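PDB 5O9J: transcription initiation factor IIB from Methanocaldococcus jannaschii, which is represented here by its mini-intein of the HINT fold, a β-rich domain that probably cuts itself out of the host transcription factor by protein splicing. Local coordinates for residues Gly25-Ile28 against Asp29-Glu33; Phe99-Asp103 against Asn104-Pro108. All coordinates share one frame; numbering follows the deposited sequence.

Interaction 1 of 2, residues Gly25-Ile28 against Asp29-Glu33; sequences GELI and DKIIE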
loop_
_atom_site.group_PDB
_atom_site.type_symbol
_atom_site.label_atom_id
_atom_site.label_comp_id
_atom_site.label_asym_id
_atom_site.label_seq_id
_atom_site.Cartn_x
_atom_site.Cartn_y
_atom_site.Cartn_z
ATOM N N GLY A 25 -7.630 7.446 -2.016
ATOM C CA GLY A 25 -8.693 7.917 -1.135
ATOM C C GLY A 25 -9.815 8.613 -1.884
ATOM O O GLY A 25 -10.993 8.454 -1.552
ATOM N N GLU A 26 -9.444 9.392 -2.893
ATOM C CA GLU A 26 -10.409 10.103 -3.723
ATOM C C GLU A 26 -11.342 9.143 -4.463
ATOM O O GLU A 26 -12.563 9.302 -4.433
ATOM C CB GLU A 26 -9.672 10.995 -4.721
ATOM C CG GLU A 26 -10.556 11.917 -5.547
ATOM C CD GLU A 26 -9.771 13.093 -6.113
ATOM O OE1 GLU A 26 -10.335 13.867 -6.917
ATOM O OE2 GLU A 26 -8.585 13.247 -5.742
ATOM N N LEU A 27 -10.760 8.149 -5.126
ATOM C CA LEU A 27 -11.540 7.102 -5.784
ATOM C C LEU A 27 -12.510 6.406 -4.825
ATOM O O LEU A 27 -13.699 6.270 -5.112
ATOM C CB LEU A 27 -10.617 6.057 -6.386
ATOM C CG LEU A 27 -11.304 4.812 -6.948
ATOM C CD1 LEU A 27 -12.040 5.115 -8.250
ATOM C CD2 LEU A 27 -10.296 3.690 -7.133
ATOM N N ILE A 28 -11.982 5.943 -3.700
ATOM C CA ILE A 28 -12.754 5.122 -2.777
ATOM C C ILE A 28 -13.865 5.926 -2.097
ATOM O O ILE A 28 -14.969 5.412 -1.873
ATOM C CB ILE A 28 -11.826 4.473 -1.725
ATOM C CG1 ILE A 28 -11.005 3.355 -2.386
ATOM C CG2 ILE A 28 -12.621 3.924 -0.548
ATOM C CD1 ILE A 28 -10.030 2.656 -1.452
ATOM N N ASP A 29 -13.579 7.183 -1.775
ATOM C CA ASP A 29 -14.610 8.069 -1.252
ATOM C C ASP A 29 -15.751 8.206 -2.251
ATOM O O ASP A 29 -16.916 8.113 -1.878
ATOM C CB ASP A 29 -14.042 9.449 -0.921
ATOM C CG ASP A 29 -13.377 9.493 0.438
ATOM O OD1 ASP A 29 -13.542 8.537 1.226
ATOM O OD2 ASP A 29 -12.693 10.493 0.732
ATOM N N LYS A 30 -15.410 8.411 -3.519
ATOM C CA LYS A 30 -16.417 8.602 -4.561
ATOM C C LYS A 30 -17.266 7.348 -4.753
ATOM O O LYS A 30 -18.481 7.432 -4.924
ATOM C CB LYS A 30 -15.750 8.994 -5.884
ATOM C CG LYS A 30 -16.674 8.945 -7.088
ATOM C CD LYS A 30 -15.938 8.488 -8.339
ATOM C CE LYS A 30 -16.852 8.525 -9.552
ATOM N NZ LYS A 30 -16.454 7.504 -10.553
ATOM N N ILE A 31 -16.616 6.188 -4.719
ATOM C CA ILE A 31 -17.287 4.893 -4.814
ATOM C C ILE A 31 -18.283 4.644 -3.676
ATOM O O ILE A 31 -19.426 4.214 -3.892
ATOM C CB ILE A 31 -16.266 3.757 -4.799
ATOM C CG1 ILE A 31 -15.455 3.725 -6.099
ATOM C CG2 ILE A 31 -16.935 2.417 -4.617
ATOM C CD1 ILE A 31 -14.441 2.614 -6.086
ATOM N N ILE A 32 -17.822 4.880 -2.457
ATOM C CA ILE A 32 -18.643 4.628 -1.288
ATOM C C ILE A 32 -19.823 5.594 -1.258
ATOM O O ILE A 32 -20.970 5.180 -1.093
ATOM C CB ILE A 32 -17.827 4.742 -0.002
ATOM C CG1 ILE A 32 -16.876 3.551 0.105
ATOM C CG2 ILE A 32 -18.748 4.783 1.220
ATOM C CD1 ILE A 32 -15.926 3.633 1.295
ATOM N N GLU A 33 -19.543 6.874 -1.469
ATOM C CA GLU A 33 -20.581 7.893 -1.415
ATOM C C GLU A 33 -21.643 7.719 -2.514
ATOM O O GLU A 33 -22.738 8.275 -2.414
ATOM C CB GLU A 33 -19.936 9.282 -1.475
ATOM C CG GLU A 33 -19.142 9.611 -0.191
ATOM C CD GLU A 33 -18.034 10.647 -0.390
ATOM O OE1 GLU A 33 -17.952 11.252 -1.488
ATOM O OE2 GLU A 33 -17.251 10.865 0.568
#
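Gly-25 and Asp-29 meet through the backbone, the N of Asp-29 giving its proton to the O of Gly-25 at 2.9 Å. Three further bonds of the same i to i+4 kind follow: Lys-30 N to Glu-26 O at 3.1 Å, Ile-31 N to Leu-27 O at 2.9 Å, and Ile-32 N to Ile-28 O at 3.0 Å. Every carbonyl from Gly-25 to Ile-28 is thus satisfied by the next turn, and Asp-29 O in turn accepts from the N of Glu-33. The carboxylate of Asp-29 folds back beside its own backbone N (chi1 -83°), which leaves its OD2 3.5 Å from Gly-25 O, an approach of two acceptors. Gly-25 O can offer that carboxylate no proton; its OD1 is held instead in a salt bridge by Arg-73, whose positive charge probably favours the ionised form. These residues form most of helix 24-33, the one helix of an otherwise β-rich HINT fold, and it lies against strands 160-165, 70-75 and 52-57, with Leu-27 and Ile-31 on Ile-52 and Ile-28 buried against Val-71, Tyr-162 and Leu-164. Its apolar side is built from two pairs spaced four residues apart. The CD1 of Ile-31 comes 3.9 Å from the CG of Leu-27, the side chains meeting at a slant. In the second pair the CD1 of Ile-32 lies 3.8 Å from the CG2 of Ile-28. With CG1 of Ile-31 turned beside its backbone N (chi1 -70°), that methylene passes close to Leu-27 O, the acceptor already engaged by Ile-31 N. Lys-30 touches the preceding turn through CB, while its chain bends at chi2 and leads NZ away to a salt bridge with Glu-15.

Interaction 2 of 2, residues Phe99-Asp103 against Asn104-Pro108; sequences FTIRD and NEVVP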
loop_
_atom_site.group_PDB
_atom_site.type_symbol
_atom_site.label_atom_id
_atom_site.label_comp_id
_atom_site.label_asym_id
_atom_site.label_seq_id
_atom_site.Cartn_x
_atom_site.Cartn_y
_atom_site.Cartn_z
ATOM N N PHE A 99 10.904 -5.129 4.911
ATOM C CA PHE A 99 12.158 -5.869 4.933
ATOM C C PHE A 99 13.273 -5.015 5.489
ATOM O O PHE A 99 13.562 -3.938 4.972
ATOM C CB PHE A 99 12.520 -6.369 3.537
ATOM C CG PHE A 99 11.832 -7.642 3.168
ATOM C CD1 PHE A 99 11.038 -8.295 4.090
ATOM C CD2 PHE A 99 11.995 -8.200 1.918
ATOM C CE1 PHE A 99 10.403 -9.471 3.769
ATOM C CE2 PHE A 99 11.372 -9.387 1.594
ATOM C CZ PHE A 99 10.569 -10.017 2.517
ATOM N N THR A 100 13.883 -5.505 6.560
ATOM C CA THR A 100 14.946 -4.791 7.255
ATOM C C THR A 100 16.123 -5.737 7.463
ATOM O O THR A 100 15.940 -6.949 7.564
ATOM C CB THR A 100 14.480 -4.256 8.632
ATOM O OG1 THR A 100 13.141 -3.756 8.535
ATOM C CG2 THR A 100 15.390 -3.143 9.124
ATOM N N ILE A 101 17.330 -5.195 7.533
ATOM C CA ILE A 101 18.456 -6.015 7.948
ATOM C C ILE A 101 18.518 -6.038 9.465
ATOM O O ILE A 101 18.713 -5.018 10.113
ATOM C CB ILE A 101 19.786 -5.519 7.373
ATOM C CG1 ILE A 101 19.773 -5.693 5.854
ATOM C CG2 ILE A 101 20.938 -6.300 7.987
ATOM C CD1 ILE A 101 21.112 -5.479 5.186
ATOM N N ARG A 102 18.317 -7.213 10.034
ATOM C CA ARG A 102 18.368 -7.364 11.479
ATOM C C ARG A 102 19.138 -8.629 11.769
ATOM O O ARG A 102 18.822 -9.684 11.218
ATOM C CB ARG A 102 16.961 -7.426 12.087
ATOM C CG ARG A 102 16.236 -6.099 12.101
ATOM C CD ARG A 102 16.881 -5.140 13.086
ATOM N NE ARG A 102 16.184 -3.857 13.144
ATOM C CZ ARG A 102 15.085 -3.634 13.862
ATOM N NH1 ARG A 102 14.521 -2.433 13.853
ATOM N NH2 ARG A 102 14.543 -4.610 14.583
ATOM N N ASP A 103 20.154 -8.518 12.614
ATOM C CA ASP A 103 21.033 -9.642 12.904
ATOM C C ASP A 103 21.486 -10.328 11.614
ATOM O O ASP A 103 21.219 -11.538 11.437
ATOM C CB ASP A 103 20.349 -10.661 13.792
ATOM C CG ASP A 103 19.907 -10.076 15.138
ATOM O OD1 ASP A 103 20.679 -9.326 15.779
ATOM O OD2 ASP A 103 18.758 -10.373 15.546
ATOM N N ASN A 104 22.098 -9.575 10.686
ATOM C CA ASN A 104 22.806 -10.225 9.561
ATOM C C ASN A 104 21.884 -10.804 8.484
ATOM O O ASN A 104 22.358 -11.306 7.480
ATOM C CB ASN A 104 23.742 -11.264 10.207
ATOM C CG ASN A 104 24.796 -10.607 11.109
ATOM O OD1 ASN A 104 24.486 -9.888 12.065
ATOM N ND2 ASN A 104 25.992 -11.121 10.981
ATOM N N GLU A 105 20.571 -10.728 8.715
ATOM C CA GLU A 105 19.587 -11.224 7.759
ATOM C C GLU A 105 18.584 -10.161 7.311
ATOM O O GLU A 105 18.409 -9.155 7.980
ATOM C CB GLU A 105 18.814 -12.384 8.364
ATOM C CG GLU A 105 19.568 -13.687 8.379
ATOM C CD GLU A 105 18.749 -14.794 8.999
ATOM O OE1 GLU A 105 17.649 -14.487 9.522
ATOM O OE2 GLU A 105 19.203 -15.960 8.951
ATOM N N VAL A 106 17.910 -10.409 6.188
ATOM C CA VAL A 106 16.767 -9.596 5.782
ATOM C C VAL A 106 15.485 -10.214 6.350
ATOM O O VAL A 106 15.160 -11.365 6.055
ATOM C CB VAL A 106 16.649 -9.489 4.255
ATOM C CG1 VAL A 106 15.413 -8.678 3.865
ATOM C CG2 VAL A 106 17.908 -8.876 3.674
ATOM N N VAL A 107 14.769 -9.451 7.171
ATOM C CA VAL A 107 13.555 -9.939 7.810
ATOM C C VAL A 107 12.485 -8.860 7.788
ATOM O O VAL A 107 12.798 -7.675 7.733
ATOM C CB VAL A 107 13.804 -10.375 9.273
ATOM C CG1 VAL A 107 14.649 -11.640 9.320
ATOM C CG2 VAL A 107 14.450 -9.255 10.067
ATOM N N PRO A 108 11.213 -9.266 7.804
ATOM C CA PRO A 108 10.155 -8.255 7.894
ATOM C C PRO A 108 10.064 -7.671 9.300
ATOM O O PRO A 108 9.956 -8.431 10.263
ATOM C CB PRO A 108 8.888 -9.040 7.538
ATOM C CG PRO A 108 9.202 -10.448 7.914
ATOM C CD PRO A 108 10.675 -10.626 7.624
#
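A β-hairpin of strands 96-102 and 105-110, closed by a two-residue type I' turn, brings these segments together. Asp-103 and Asn-104 fill the turn, both with positive phi. Thr-100 and Val-107 form a hydrogen-bonded pair, Thr-100 N to Val-107 O at 2.7 Å and Val-107 N to Thr-100 O at 2.8 Å. Beside the turn, Arg-102 N reaches Glu-105 O at 2.8 Å, whereas the return bond from Glu-105 N to Arg-102 O stretches to 3.2 Å, its donor well above the carbonyl plane. On the Phe-99 face, Val-106 CG1 lies 3.7 Å from Phe-99 CB. With CG beside the backbone N (chi1 -83°), the Phe-99 ring is set near Pro-108, whose CD is 4.0 Å from Phe-99 CE1 and whose CA lies at the ring edge. The ring also meets that of His-182. An alanine in place of Phe-99 would probably leave Val-106 and Pro-108 without their aromatic neighbour and open a gap beside His-182. On the other face, Val-107 CG2 sits 3.7 Å from Arg-102 CB, while the guanidinium group extends to a salt bridge with Asp-118. Paired amides therefore fix the strand register, while each face adds apolar contacts of its own.

From the N terminus, the chain runs through strand 18-23 into helix 24-33, where interaction 1 closes successive helical turns with no intervening residues. Further on, interaction 2 closes the tight reversal between strands 96-102 and 105-110. The two are in series, neither nesting nor crossing, and lie on opposite sides of the chain's centre, with their own centres 37 Å apart and their nearest atoms about 23 Å apart. Interaction 1 belongs to the helix that packs on strands 52-57, 70-75 and 160-165. Interaction 2 joins the outermost strand 105-110 to its neighbour 96-102, which is also tied by backbone hydrogen bonds to strand 119-123.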